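Local structure of bromo domain containing protein (Cryptosporidium parvum, 5U9N) at residues Y7-E12 / E94-F99; N11-I16 / S141-L146; L28-V33 / D56-E61; I51-D56 / V103-S108. The protein probably recognises acetylated lysine through its bromodomains, the second of which is the domain described here, with the inhibitor bromosporine in its pocket. All coordinates share one frame; numbering follows the deposited sequence.

Contact 1: Y7-E12 / E94-F99. With SO4 (sulfate ion), chain D.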
# COMPACT_ATOMS: atom_id res chain seq x y z
N TYR A 7 -2.44 5.94 -21.50
CA TYR A 7 -2.67 4.62 -22.14
C TYR A 7 -2.12 3.45 -21.27
O TYR A 7 -2.68 2.36 -21.31
CB TYR A 7 -2.06 4.55 -23.56
N ASP A 8 -1.05 3.68 -20.47
CA ASP A 8 -0.47 2.62 -19.65
C ASP A 8 -1.18 2.52 -18.30
O ASP A 8 -1.25 3.51 -17.56
CB ASP A 8 1.03 2.88 -19.44
CG ASP A 8 1.80 1.73 -18.81
OD1 ASP A 8 1.31 0.57 -18.89
OD2 ASP A 8 2.90 1.97 -18.28
N TRP A 9 -1.73 1.33 -17.98
CA TRP A 9 -2.44 1.11 -16.72
C TRP A 9 -1.48 1.08 -15.52
O TRP A 9 -1.88 1.39 -14.42
CB TRP A 9 -3.27 -0.18 -16.77
CG TRP A 9 -2.46 -1.45 -16.86
CD1 TRP A 9 -2.17 -2.14 -17.99
CD2 TRP A 9 -1.98 -2.23 -15.76
NE1 TRP A 9 -1.46 -3.28 -17.67
CE2 TRP A 9 -1.34 -3.37 -16.31
CE3 TRP A 9 -1.95 -2.05 -14.37
CZ2 TRP A 9 -0.72 -4.33 -15.51
CZ3 TRP A 9 -1.31 -3.01 -13.59
CH2 TRP A 9 -0.74 -4.14 -14.15
N ARG A 10 -0.22 0.67 -15.74
CA ARG A 10 0.80 0.63 -14.68
C ARG A 10 1.18 2.05 -14.23
O ARG A 10 1.42 2.26 -13.05
CB ARG A 10 2.04 -0.12 -15.16
CG ARG A 10 1.83 -1.60 -15.30
CD ARG A 10 2.93 -2.24 -16.12
NE ARG A 10 2.64 -3.64 -16.42
CZ ARG A 10 2.90 -4.66 -15.61
NH1 ARG A 10 3.49 -4.46 -14.44
NH2 ARG A 10 2.60 -5.90 -15.98
N ASN A 11 1.26 3.00 -15.17
CA ASN A 11 1.55 4.41 -14.83
C ASN A 11 0.35 5.01 -14.09
O ASN A 11 0.54 5.83 -13.18
CB ASN A 11 1.89 5.23 -16.08
CG ASN A 11 3.27 4.94 -16.65
OD1 ASN A 11 4.23 4.69 -15.92
ND2 ASN A 11 3.43 5.09 -17.96
N GLU A 12 -0.88 4.56 -14.43
CA GLU A 12 -2.10 4.98 -13.73
C GLU A 12 -2.07 4.45 -12.27
O GLU A 12 -2.48 5.16 -11.34
CB GLU A 12 -3.35 4.48 -14.49
CG GLU A 12 -4.69 4.83 -13.85
CD GLU A 12 -4.99 6.31 -13.69
OE1 GLU A 12 -4.36 7.14 -14.38
OE2 GLU A 12 -5.86 6.64 -12.85
N GLU A 94 0.79 -8.45 -12.42
CA GLU A 94 0.22 -8.86 -13.70
C GLU A 94 -0.97 -8.03 -14.11
O GLU A 94 -1.30 -8.02 -15.29
CB GLU A 94 -0.21 -10.34 -13.67
CG GLU A 94 0.93 -11.34 -13.80
CD GLU A 94 0.46 -12.78 -13.94
OE1 GLU A 94 -0.33 -13.05 -14.87
OE2 GLU A 94 0.86 -13.63 -13.10
N ASN A 95 -1.69 -7.39 -13.16
CA ASN A 95 -2.90 -6.65 -13.52
C ASN A 95 -3.33 -5.65 -12.43
O ASN A 95 -2.80 -5.68 -11.33
CB ASN A 95 -4.05 -7.65 -13.80
CG ASN A 95 -4.14 -8.77 -12.79
OD1 ASN A 95 -4.19 -8.56 -11.59
ND2 ASN A 95 -4.10 -9.98 -13.27
N PRO A 96 -4.33 -4.78 -12.72
CA PRO A 96 -4.78 -3.83 -11.69
C PRO A 96 -5.41 -4.51 -10.47
O PRO A 96 -5.46 -3.94 -9.40
CB PRO A 96 -5.83 -2.97 -12.44
CG PRO A 96 -5.58 -3.20 -13.86
CD PRO A 96 -5.07 -4.58 -13.98
N HIS A 97 -5.87 -5.75 -10.64
CA HIS A 97 -6.53 -6.51 -9.57
C HIS A 97 -5.49 -6.91 -8.52
O HIS A 97 -5.76 -6.81 -7.34
CB HIS A 97 -7.25 -7.75 -10.15
CG HIS A 97 -8.20 -7.42 -11.25
ND1 HIS A 97 -9.55 -7.26 -11.00
CD2 HIS A 97 -7.97 -7.21 -12.57
CE1 HIS A 97 -10.10 -6.98 -12.18
NE2 HIS A 97 -9.17 -6.92 -13.14
N GLU A 98 -4.29 -7.33 -8.96
CA GLU A 98 -3.21 -7.63 -8.03
C GLU A 98 -2.69 -6.32 -7.36
O GLU A 98 -2.38 -6.33 -6.18
CB GLU A 98 -2.05 -8.38 -8.72
CG GLU A 98 -0.83 -8.53 -7.81
CD GLU A 98 0.10 -9.68 -8.11
OE1 GLU A 98 0.70 -10.22 -7.15
OE2 GLU A 98 0.28 -10.01 -9.31
N PHE A 99 -2.58 -5.22 -8.13
CA PHE A 99 -2.15 -3.95 -7.55
C PHE A 99 -3.12 -3.54 -6.44
O PHE A 99 -2.67 -3.14 -5.36
CB PHE A 99 -2.08 -2.84 -8.62
CG PHE A 99 -1.69 -1.49 -8.07
CD1 PHE A 99 -0.36 -1.17 -7.85
CD2 PHE A 99 -2.65 -0.58 -7.70
CE1 PHE A 99 -0.01 0.06 -7.30
CE2 PHE A 99 -2.29 0.67 -7.20
CZ PHE A 99 -0.98 0.96 -6.97
S SO4 D . 0.98 -5.57 -19.66
O1 SO4 D . 0.99 -5.97 -18.26
O2 SO4 D . -0.37 -5.77 -20.20
O3 SO4 D . 1.93 -6.39 -20.41
O4 SO4 D . 1.36 -4.16 -19.78

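Contact 2: N11-I16 / S141-L146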
# COMPACT_ATOMS: atom_id res chain seq x y z
N ASN A 11 1.26 3.00 -15.17
CA ASN A 11 1.55 4.41 -14.83
C ASN A 11 0.35 5.01 -14.09
O ASN A 11 0.54 5.83 -13.18
CB ASN A 11 1.89 5.23 -16.08
CG ASN A 11 3.27 4.94 -16.65
OD1 ASN A 11 4.23 4.69 -15.92
ND2 ASN A 11 3.43 5.09 -17.96
N GLU A 12 -0.88 4.56 -14.43
CA GLU A 12 -2.10 4.98 -13.73
C GLU A 12 -2.07 4.45 -12.27
O GLU A 12 -2.48 5.16 -11.34
CB GLU A 12 -3.35 4.48 -14.49
CG GLU A 12 -4.69 4.83 -13.85
CD GLU A 12 -4.99 6.31 -13.69
OE1 GLU A 12 -4.36 7.14 -14.38
OE2 GLU A 12 -5.86 6.64 -12.85
N CYS A 13 -1.47 3.26 -12.06
CA CYS A 13 -1.26 2.69 -10.72
C CYS A 13 -0.20 3.50 -9.97
O CYS A 13 -0.35 3.77 -8.78
CB CYS A 13 -0.86 1.22 -10.80
SG CYS A 13 -2.20 0.12 -11.29
N LEU A 14 0.89 3.84 -10.65
CA LEU A 14 1.97 4.61 -10.04
C LEU A 14 1.49 6.03 -9.68
O LEU A 14 1.84 6.55 -8.61
CB LEU A 14 3.16 4.68 -10.98
CG LEU A 14 4.35 5.46 -10.47
CD1 LEU A 14 4.94 4.80 -9.23
CD2 LEU A 14 5.37 5.66 -11.57
N ARG A 15 0.69 6.66 -10.55
CA ARG A 15 0.09 7.98 -10.28
C ARG A 15 -0.67 7.93 -8.95
O ARG A 15 -0.47 8.79 -8.09
CB ARG A 15 -0.87 8.38 -11.42
CG ARG A 15 -1.44 9.78 -11.29
CD ARG A 15 -2.51 10.07 -12.35
NE ARG A 15 -3.74 9.29 -12.13
CZ ARG A 15 -4.70 9.59 -11.26
NH1 ARG A 15 -4.59 10.65 -10.46
NH2 ARG A 15 -5.78 8.82 -11.15
N ILE A 16 -1.54 6.92 -8.77
CA ILE A 16 -2.36 6.79 -7.56
C ILE A 16 -1.47 6.49 -6.34
O ILE A 16 -1.69 7.07 -5.28
CB ILE A 16 -3.45 5.71 -7.75
CG1 ILE A 16 -4.53 6.24 -8.72
CG2 ILE A 16 -4.07 5.29 -6.39
CD1 ILE A 16 -5.50 5.21 -9.20
N SER A 141 -10.95 6.01 -11.25
CA SER A 141 -9.84 5.76 -12.19
C SER A 141 -10.25 4.88 -13.41
O SER A 141 -11.03 3.95 -13.26
CB SER A 141 -8.69 5.08 -11.44
OG SER A 141 -7.68 4.56 -12.31
N ASN A 142 -9.57 5.10 -14.58
CA ASN A 142 -9.77 4.31 -15.82
C ASN A 142 -8.76 3.13 -15.93
O ASN A 142 -8.61 2.55 -17.00
CB ASN A 142 -9.62 5.21 -17.08
CG ASN A 142 -8.25 5.80 -17.29
OD1 ASN A 142 -7.42 5.88 -16.37
ND2 ASN A 142 -7.98 6.26 -18.48
N VAL A 143 -8.05 2.82 -14.83
CA VAL A 143 -7.01 1.79 -14.77
C VAL A 143 -7.48 0.42 -15.37
O VAL A 143 -6.71 -0.22 -16.09
CB VAL A 143 -6.52 1.64 -13.30
CG1 VAL A 143 -7.62 1.04 -12.40
CG2 VAL A 143 -5.25 0.82 -13.22
N PHE A 144 -8.74 -0.00 -15.09
CA PHE A 144 -9.32 -1.24 -15.64
C PHE A 144 -9.69 -1.07 -17.10
O PHE A 144 -9.53 -1.99 -17.88
CB PHE A 144 -10.56 -1.68 -14.85
CG PHE A 144 -10.26 -2.12 -13.45
CD1 PHE A 144 -9.63 -3.33 -13.21
CD2 PHE A 144 -10.53 -1.30 -12.37
CE1 PHE A 144 -9.32 -3.72 -11.92
CE2 PHE A 144 -10.18 -1.68 -11.08
CZ PHE A 144 -9.56 -2.88 -10.87
N LEU A 145 -10.19 0.11 -17.48
CA LEU A 145 -10.51 0.37 -18.90
C LEU A 145 -9.23 0.43 -19.74
O LEU A 145 -9.26 0.10 -20.92
CB LEU A 145 -11.31 1.66 -19.06
CG LEU A 145 -12.57 1.76 -18.21
CD1 LEU A 145 -13.20 3.11 -18.37
CD2 LEU A 145 -13.54 0.66 -18.57
N LEU A 146 -8.10 0.86 -19.13
CA LEU A 146 -6.80 0.85 -19.80
C LEU A 146 -6.29 -0.59 -19.92
O LEU A 146 -5.89 -1.00 -21.00
CB LEU A 146 -5.79 1.72 -19.04
CG LEU A 146 -6.06 3.24 -19.07
CD1 LEU A 146 -5.09 4.00 -18.17
CD2 LEU A 146 -6.00 3.76 -20.46

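Contact 3: L28-V33 / D56-E61. With BMF (Bromosporine), chain C.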
# COMPACT_ATOMS: atom_id res chain seq x y z
N LEU A 28 4.75 5.79 7.22
CA LEU A 28 4.50 4.49 7.87
C LEU A 28 4.54 3.35 6.87
O LEU A 28 5.07 2.28 7.18
CB LEU A 28 3.14 4.49 8.58
CG LEU A 28 2.98 5.41 9.82
CD1 LEU A 28 1.53 5.44 10.30
CD2 LEU A 28 3.89 4.96 10.94
N PHE A 29 3.99 3.57 5.68
CA PHE A 29 3.80 2.53 4.68
C PHE A 29 4.80 2.59 3.53
O PHE A 29 4.62 1.85 2.55
CB PHE A 29 2.40 2.67 4.12
CG PHE A 29 1.36 3.03 5.15
CD1 PHE A 29 0.95 2.11 6.10
CD2 PHE A 29 0.86 4.33 5.24
CE1 PHE A 29 0.00 2.43 7.05
CE2 PHE A 29 -0.10 4.65 6.19
CZ PHE A 29 -0.54 3.70 7.09
N GLU A 30 5.85 3.41 3.64
CA GLU A 30 6.78 3.61 2.54
C GLU A 30 7.75 2.45 2.38
O GLU A 30 7.87 1.90 1.29
CB GLU A 30 7.55 4.92 2.74
CG GLU A 30 8.46 5.31 1.58
CD GLU A 30 7.81 5.29 0.22
OE1 GLU A 30 6.62 5.66 0.13
OE2 GLU A 30 8.49 4.92 -0.77
N ASN A 31 8.44 2.08 3.45
CA ASN A 31 9.46 1.04 3.39
C ASN A 31 9.06 -0.15 4.25
O ASN A 31 8.21 -0.01 5.12
CB ASN A 31 10.82 1.60 3.84
CG ASN A 31 11.21 2.83 3.06
OD1 ASN A 31 11.31 2.81 1.82
ND2 ASN A 31 11.38 3.96 3.75
N PRO A 32 9.69 -1.34 4.03
CA PRO A 32 9.31 -2.52 4.83
C PRO A 32 9.52 -2.33 6.33
O PRO A 32 10.59 -1.91 6.76
CB PRO A 32 10.21 -3.63 4.28
CG PRO A 32 10.59 -3.18 2.92
CD PRO A 32 10.70 -1.68 3.01
N VAL A 33 8.49 -2.67 7.13
CA VAL A 33 8.55 -2.59 8.59
C VAL A 33 9.61 -3.56 9.16
O VAL A 33 10.25 -3.23 10.15
CB VAL A 33 7.17 -2.84 9.28
CG1 VAL A 33 6.20 -1.72 8.98
CG2 VAL A 33 6.57 -4.18 8.89
N ASP A 56 4.54 -2.89 1.16
CA ASP A 56 4.78 -1.43 1.29
C ASP A 56 4.89 -0.79 -0.09
O ASP A 56 4.97 -1.49 -1.09
CB ASP A 56 6.04 -1.15 2.12
CG ASP A 56 7.17 -2.10 1.80
OD1 ASP A 56 7.88 -1.85 0.81
OD2 ASP A 56 7.26 -3.15 2.47
N TYR A 57 4.87 0.55 -0.13
CA TYR A 57 4.82 1.32 -1.38
C TYR A 57 6.03 1.13 -2.24
O TYR A 57 5.88 1.00 -3.45
CB TYR A 57 4.67 2.84 -1.10
CG TYR A 57 3.40 3.26 -0.37
CD1 TYR A 57 2.22 2.52 -0.47
CD2 TYR A 57 3.36 4.45 0.34
CE1 TYR A 57 1.04 2.95 0.13
CE2 TYR A 57 2.19 4.89 0.96
CZ TYR A 57 1.03 4.14 0.85
OH TYR A 57 -0.12 4.59 1.45
N ILE A 58 7.23 1.17 -1.66
CA ILE A 58 8.45 1.04 -2.47
C ILE A 58 8.52 -0.37 -3.08
O ILE A 58 8.93 -0.51 -4.23
CB ILE A 58 9.73 1.39 -1.63
CG1 ILE A 58 10.94 1.62 -2.57
CG2 ILE A 58 10.06 0.31 -0.59
CD1 ILE A 58 10.76 2.81 -3.61
N THR A 59 8.02 -1.40 -2.35
CA THR A 59 7.98 -2.79 -2.85
C THR A 59 6.96 -2.91 -4.00
O THR A 59 7.23 -3.58 -4.97
CB THR A 59 7.66 -3.77 -1.71
OG1 THR A 59 8.74 -3.78 -0.80
CG2 THR A 59 7.42 -5.18 -2.20
N ILE A 60 5.81 -2.25 -3.89
CA ILE A 60 4.80 -2.25 -4.96
C ILE A 60 5.35 -1.50 -6.18
O ILE A 60 5.21 -1.99 -7.31
CB ILE A 60 3.46 -1.64 -4.48
CG1 ILE A 60 2.80 -2.54 -3.43
CG2 ILE A 60 2.51 -1.44 -5.66
CD1 ILE A 60 1.52 -1.92 -2.76
N GLU A 61 5.92 -0.28 -5.96
CA GLU A 61 6.52 0.53 -7.04
C GLU A 61 7.55 -0.27 -7.82
O GLU A 61 7.54 -0.23 -9.05
CB GLU A 61 7.20 1.80 -6.47
CG GLU A 61 7.85 2.66 -7.56
CD GLU A 61 8.31 4.04 -7.14
OE1 GLU A 61 8.46 4.91 -8.03
OE2 GLU A 61 8.50 4.27 -5.92
C10 BMF C . 6.56 2.61 11.63
N12 BMF C . 4.84 1.21 10.84
C15 BMF C . 4.02 0.44 13.49
C17 BMF C . 4.15 0.18 15.98
C20 BMF C . 3.37 0.85 19.02
C22 BMF C . 5.04 1.32 13.24
C26 BMF C . 3.17 -0.12 8.72
C28 BMF C . 8.21 4.21 12.37
C01 BMF C . 9.76 5.40 10.78
C02 BMF C . 8.65 4.42 11.06
C03 BMF C . 8.01 3.70 10.04
N04 BMF C . 8.39 3.89 8.68
S05 BMF C . 9.32 2.87 7.81
C06 BMF C . 8.66 1.26 8.05
O07 BMF C . 9.14 3.23 6.43
O08 BMF C . 10.63 2.91 8.37
C09 BMF C . 6.98 2.82 10.32
C11 BMF C . 5.45 1.69 11.91
N13 BMF C . 3.82 0.33 11.11
C14 BMF C . 3.37 -0.10 12.34
N16 BMF C . 3.55 -0.00 14.76
O18 BMF C . 3.40 -0.40 16.95
C19 BMF C . 3.92 -0.36 18.32
O21 BMF C . 5.19 0.79 16.18
N23 BMF C . 2.41 -1.00 12.15
N24 BMF C . 2.24 -1.15 10.78
C25 BMF C . 3.06 -0.34 10.18
C27 BMF C . 7.18 3.32 12.65
O HOH W 1 6.09 -3.75 5.18

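Contact 4: I51-D56 / V103-S108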
# COMPACT_ATOMS: atom_id res chain seq x y z
N ILE A 51 1.50 -10.94 11.18
CA ILE A 51 1.31 -10.68 9.75
C ILE A 51 2.09 -11.70 8.87
O ILE A 51 3.31 -11.61 8.77
CB ILE A 51 1.73 -9.24 9.43
CG1 ILE A 51 0.89 -8.21 10.25
CG2 ILE A 51 1.60 -8.97 7.94
CD1 ILE A 51 -0.73 -8.34 10.10
N PRO A 52 1.38 -12.55 8.10
CA PRO A 52 2.08 -13.53 7.25
C PRO A 52 2.62 -12.94 5.93
O PRO A 52 3.59 -13.47 5.39
CB PRO A 52 1.00 -14.57 6.96
CG PRO A 52 -0.27 -13.82 7.02
CD PRO A 52 -0.08 -12.80 8.10
N GLU A 53 1.98 -11.87 5.38
CA GLU A 53 2.41 -11.26 4.12
C GLU A 53 2.60 -9.74 4.29
O GLU A 53 1.66 -8.98 4.11
CB GLU A 53 1.40 -11.56 2.99
CG GLU A 53 1.93 -11.24 1.59
CD GLU A 53 0.90 -11.28 0.46
OE1 GLU A 53 -0.28 -11.62 0.72
OE2 GLU A 53 1.29 -10.96 -0.69
N ALA A 54 3.81 -9.30 4.56
CA ALA A 54 4.09 -7.86 4.68
C ALA A 54 4.15 -7.20 3.29
O ALA A 54 4.40 -7.88 2.30
CB ALA A 54 5.40 -7.63 5.40
N CYS A 55 3.88 -5.89 3.22
CA CYS A 55 3.95 -5.16 1.96
C CYS A 55 4.17 -3.65 2.22
O CYS A 55 3.99 -3.17 3.35
CB CYS A 55 2.70 -5.40 1.12
SG CYS A 55 2.91 -4.98 -0.63
N ASP A 56 4.54 -2.89 1.16
CA ASP A 56 4.78 -1.43 1.29
C ASP A 56 4.89 -0.79 -0.09
O ASP A 56 4.97 -1.49 -1.09
CB ASP A 56 6.04 -1.15 2.12
CG ASP A 56 7.17 -2.10 1.80
OD1 ASP A 56 7.88 -1.85 0.81
OD2 ASP A 56 7.26 -3.15 2.47
N VAL A 103 -1.96 -2.99 -2.42
CA VAL A 103 -2.12 -1.70 -1.73
C VAL A 103 -3.03 -1.88 -0.50
O VAL A 103 -2.68 -1.39 0.57
CB VAL A 103 -2.65 -0.60 -2.67
CG1 VAL A 103 -3.08 0.63 -1.88
CG2 VAL A 103 -1.60 -0.22 -3.72
N LYS A 104 -4.16 -2.58 -0.65
CA LYS A 104 -5.08 -2.78 0.46
C LYS A 104 -4.50 -3.68 1.53
O LYS A 104 -4.83 -3.52 2.70
CB LYS A 104 -6.40 -3.33 -0.03
CG LYS A 104 -7.19 -2.31 -0.81
CD LYS A 104 -8.54 -2.87 -1.18
CE LYS A 104 -9.52 -1.80 -1.54
NZ LYS A 104 -10.82 -2.39 -2.02
N LEU A 105 -3.60 -4.60 1.15
CA LEU A 105 -2.87 -5.47 2.09
C LEU A 105 -2.03 -4.64 3.09
O LEU A 105 -1.93 -5.01 4.25
CB LEU A 105 -1.94 -6.43 1.29
CG LEU A 105 -1.05 -7.36 2.08
CD1 LEU A 105 -1.86 -8.38 2.84
CD2 LEU A 105 -0.09 -8.05 1.16
N ILE A 106 -1.44 -3.53 2.63
CA ILE A 106 -0.66 -2.59 3.44
C ILE A 106 -1.52 -2.04 4.57
O ILE A 106 -1.08 -1.96 5.70
CB ILE A 106 -0.10 -1.43 2.54
CG1 ILE A 106 0.96 -1.95 1.57
CG2 ILE A 106 0.49 -0.27 3.39
CD1 ILE A 106 1.40 -0.93 0.52
N PHE A 107 -2.72 -1.59 4.25
CA PHE A 107 -3.62 -0.96 5.22
C PHE A 107 -4.30 -1.99 6.15
O PHE A 107 -4.50 -1.67 7.31
CB PHE A 107 -4.67 -0.10 4.51
CG PHE A 107 -4.06 0.94 3.59
CD1 PHE A 107 -2.94 1.68 3.98
CD2 PHE A 107 -4.55 1.14 2.31
CE1 PHE A 107 -2.34 2.59 3.11
CE2 PHE A 107 -3.93 2.04 1.43
CZ PHE A 107 -2.81 2.73 1.83
N SER A 108 -4.61 -3.22 5.68
CA SER A 108 -5.24 -4.22 6.53
C SER A 108 -4.23 -4.83 7.49
O SER A 108 -4.61 -5.21 8.60
CB SER A 108 -5.90 -5.32 5.71
OG SER A 108 -4.99 -6.05 4.90

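Contact 1: Y7-E12 / E94-F99
Trp9 and Pro96 bring two helix starts together, with their CA atoms 7.4 Å apart: Asp8 is the N-cap of helix 9-20 and Asn95 that of helix 96-113. The Trp9 indole does most of the touching. Its CG sits between the backbone N and the carbonyl carbon (chi1 66°), and its six-membered ring reaches the turn before helix 96-113. Pro96 CD lies over one face of that ring, 4.1 Å from its centroid and 13° off the normal, a CH-pi contact. Trp9 CH2 comes within 3.4 Å of Asn95 CA. On the opposite face of the indole lies Arg10 CG. The Arg10 chain runs extended from CG to NE. Arg10 NH2 gives a hydrogen bond of 2.8 Å to O1 of a sulfate ion, which meets the guanidinium at its edge, near its plane; NE adds a weak bond to the same oxygen. Asn95 holds its own helix start: Glu98 N donates to Asn95 OD1 at 2.9 Å, nearly along the C=O axis. Tyr147 of helix 143-148 meets the Trp9 ring edge-to-face. No hydrogen bond joins the two segments directly. The contact therefore rests mainly on apolar and CH-pi packing, and the charge of Arg10 is probably offset in part by a sulfate that likely came from the crystallisation liquor.

Contact 2: N11-I16 / S141-L146
Glu12 and Ser141 make the polar link between helix 9-20 and the turn that leads into helix 143-148. Ser141 OG donates to Glu12 OE2 at 2.8 Å, on the anti side of the carboxylate and 21° out of its plane. The aliphatic part of Glu12 packs beside this bond. Its CG lies 3.7 Å from Val143 CB, and its CB rests near Leu146 CD1. Asn142 OD1 lies by the Glu12 carboxylate without a hydrogen bond, and the amide and carboxylate planes are almost perpendicular. Next along the helix, Cys13 SG touches Val143 CG2 at 3.7 Å. Ile16 CD1 also rests against the Ser141 side chain.

The second shell fixes both polar partners. Arg15, one turn on from Glu12, grips the carboxylate side-on in a salt bridge. Its NH2 meets OE2 of Glu12 at 2.8 Å with a nearly straight bond (173°), and its NE meets OE1 at 3.2 Å. The bend of the Glu12 chain at chi2 (60°) sets the carboxylate between Arg15 and Ser141. Ser141 OG in turn accepts from Val143 N at 3.1 Å, an ST turn at the start of the helix. Trp138 of helix 122-139 packs on Cys13, Ile16 and Val143. Glu12 OE2 thus takes two donors, from opposite faces of its plane. With Arg15 at its side, the buried carboxylate is probably kept ionised, and the three bonds to its two oxygens should restrict its rotation.

Contact 3: L28-V33 / D56-E61
Phe29 and Glu30 pass their backbone carbonyls to the start of helix 57-65: Tyr57 N donates to Phe29 O at 3.0 Å and Ile58 N to Glu30 O at 3.1 Å, both nearly straight. In the bromodomain fold this 28-33 segment belongs to the long ZA loop, which runs from helix 9-20 to helix 57-65, carries the short helix 41-50 and lines the acetyl-lysine pocket. Here it bears Leu28, Asn31, Pro32 and Val33 of the bromosporine site, and Asn31 N donates to O07 of the ligand at 3.3 Å.

Tyr57 carries the apolar part. Phe29 CB stands over its ring in a CH-pi contact, 4.0 Å from the centroid. Phe29 O lies over a face of the same ring, offset toward the rim. The Phe29 and Tyr57 side chains lie alongside each other and head in one direction. Glu30 crosses Tyr57 at about a right angle. Its chain bends at chi2 (51°), and OE1 comes to the edge of the Tyr57 ring. Arg21 forms a salt bridge with Glu30 OE2, and Glu61 OE2 has Arg21 as a partner too.

Asp56 is the N-cap of helix 57-65. Its OD1 takes Thr59 OG1 at 2.7 Å and Thr59 N at 3.2 Å, from the same face of the carboxylate plane. Pro32 lies against this carboxylate, its CG near OD2 of Asp56. One water closes the contact: it donates to Asp56 OD2 at 3.0 Å and accepts from Val33 N at 3.3 Å.

Contact 4: I51-D56 / V103-S108
Leu105, Ile106 and Cys55 have the most surface buried here, where the 51-56 loop runs over helix 96-113. Leu105 has the largest share. With CG anti to the backbone N (chi1 177°), its branched end reaches under the loop, and CD2 does most of the touching. That methyl lies 3.5 Å from Glu53 CD and 3.6 Å from Glu53 O. Glu53 is extended beyond CG and crosses Leu105 at about a right angle, and the methyl meets CD and both carboxylate oxygens about equally. The same carboxylate forms a salt bridge with Arg101 through OE1. Asn109 ND2 donates to Glu53 O.

Cys55 points at the helix and meets both neighbours. Its CB is 3.8 Å from Leu105 CD2 and 3.9 Å from Ile106 CG1. Ile106 runs along the loop backbone instead. Its CG1 packs on the Cys55 carbonyl group, and CD1 reaches Asp56 CA at 3.5 Å. No hydrogen bond joins the two segments; Leu105 and Ile106 pack on both apolar and polar atoms of the loop. Ile60 of helix 57-65 touches Cys55 and Ile106, and Phe29 also touches Ile106; the Ile106 side chain is about 6 Å from bromosporine. This is the end of the ZA loop, just before helix 57-65, laid against helix 96-113 in the left-handed four-helix bundle of the bromodomain.

Overall arrangement
Contact 1 and contact 2 form one end of the bundle. Their centres are 6 Å apart, they share Asn11 and Glu12, and His97 CE1 meets Phe144 CE1 at 3.4 Å. Contact 3 and contact 4 lie toward the ligand end, 9 Å apart between centres. They share Asp56, and Ile60 CD1 touches Ile106 CD1 at 3.4 Å. The two pairs are about 17 to 20 Å apart between centres. Phe99 bridges them by packing CE1 on Ile60 CG2, and Leu14 does so by touching Glu61. Bromosporine binds at contact 3, where Asn31 takes part, while Asn114, Ser36 and Phe27 supply further hydrogen bonds. The Ile106 side chain is about 6 Å from bromosporine and packs CG2 on Phe29 CB.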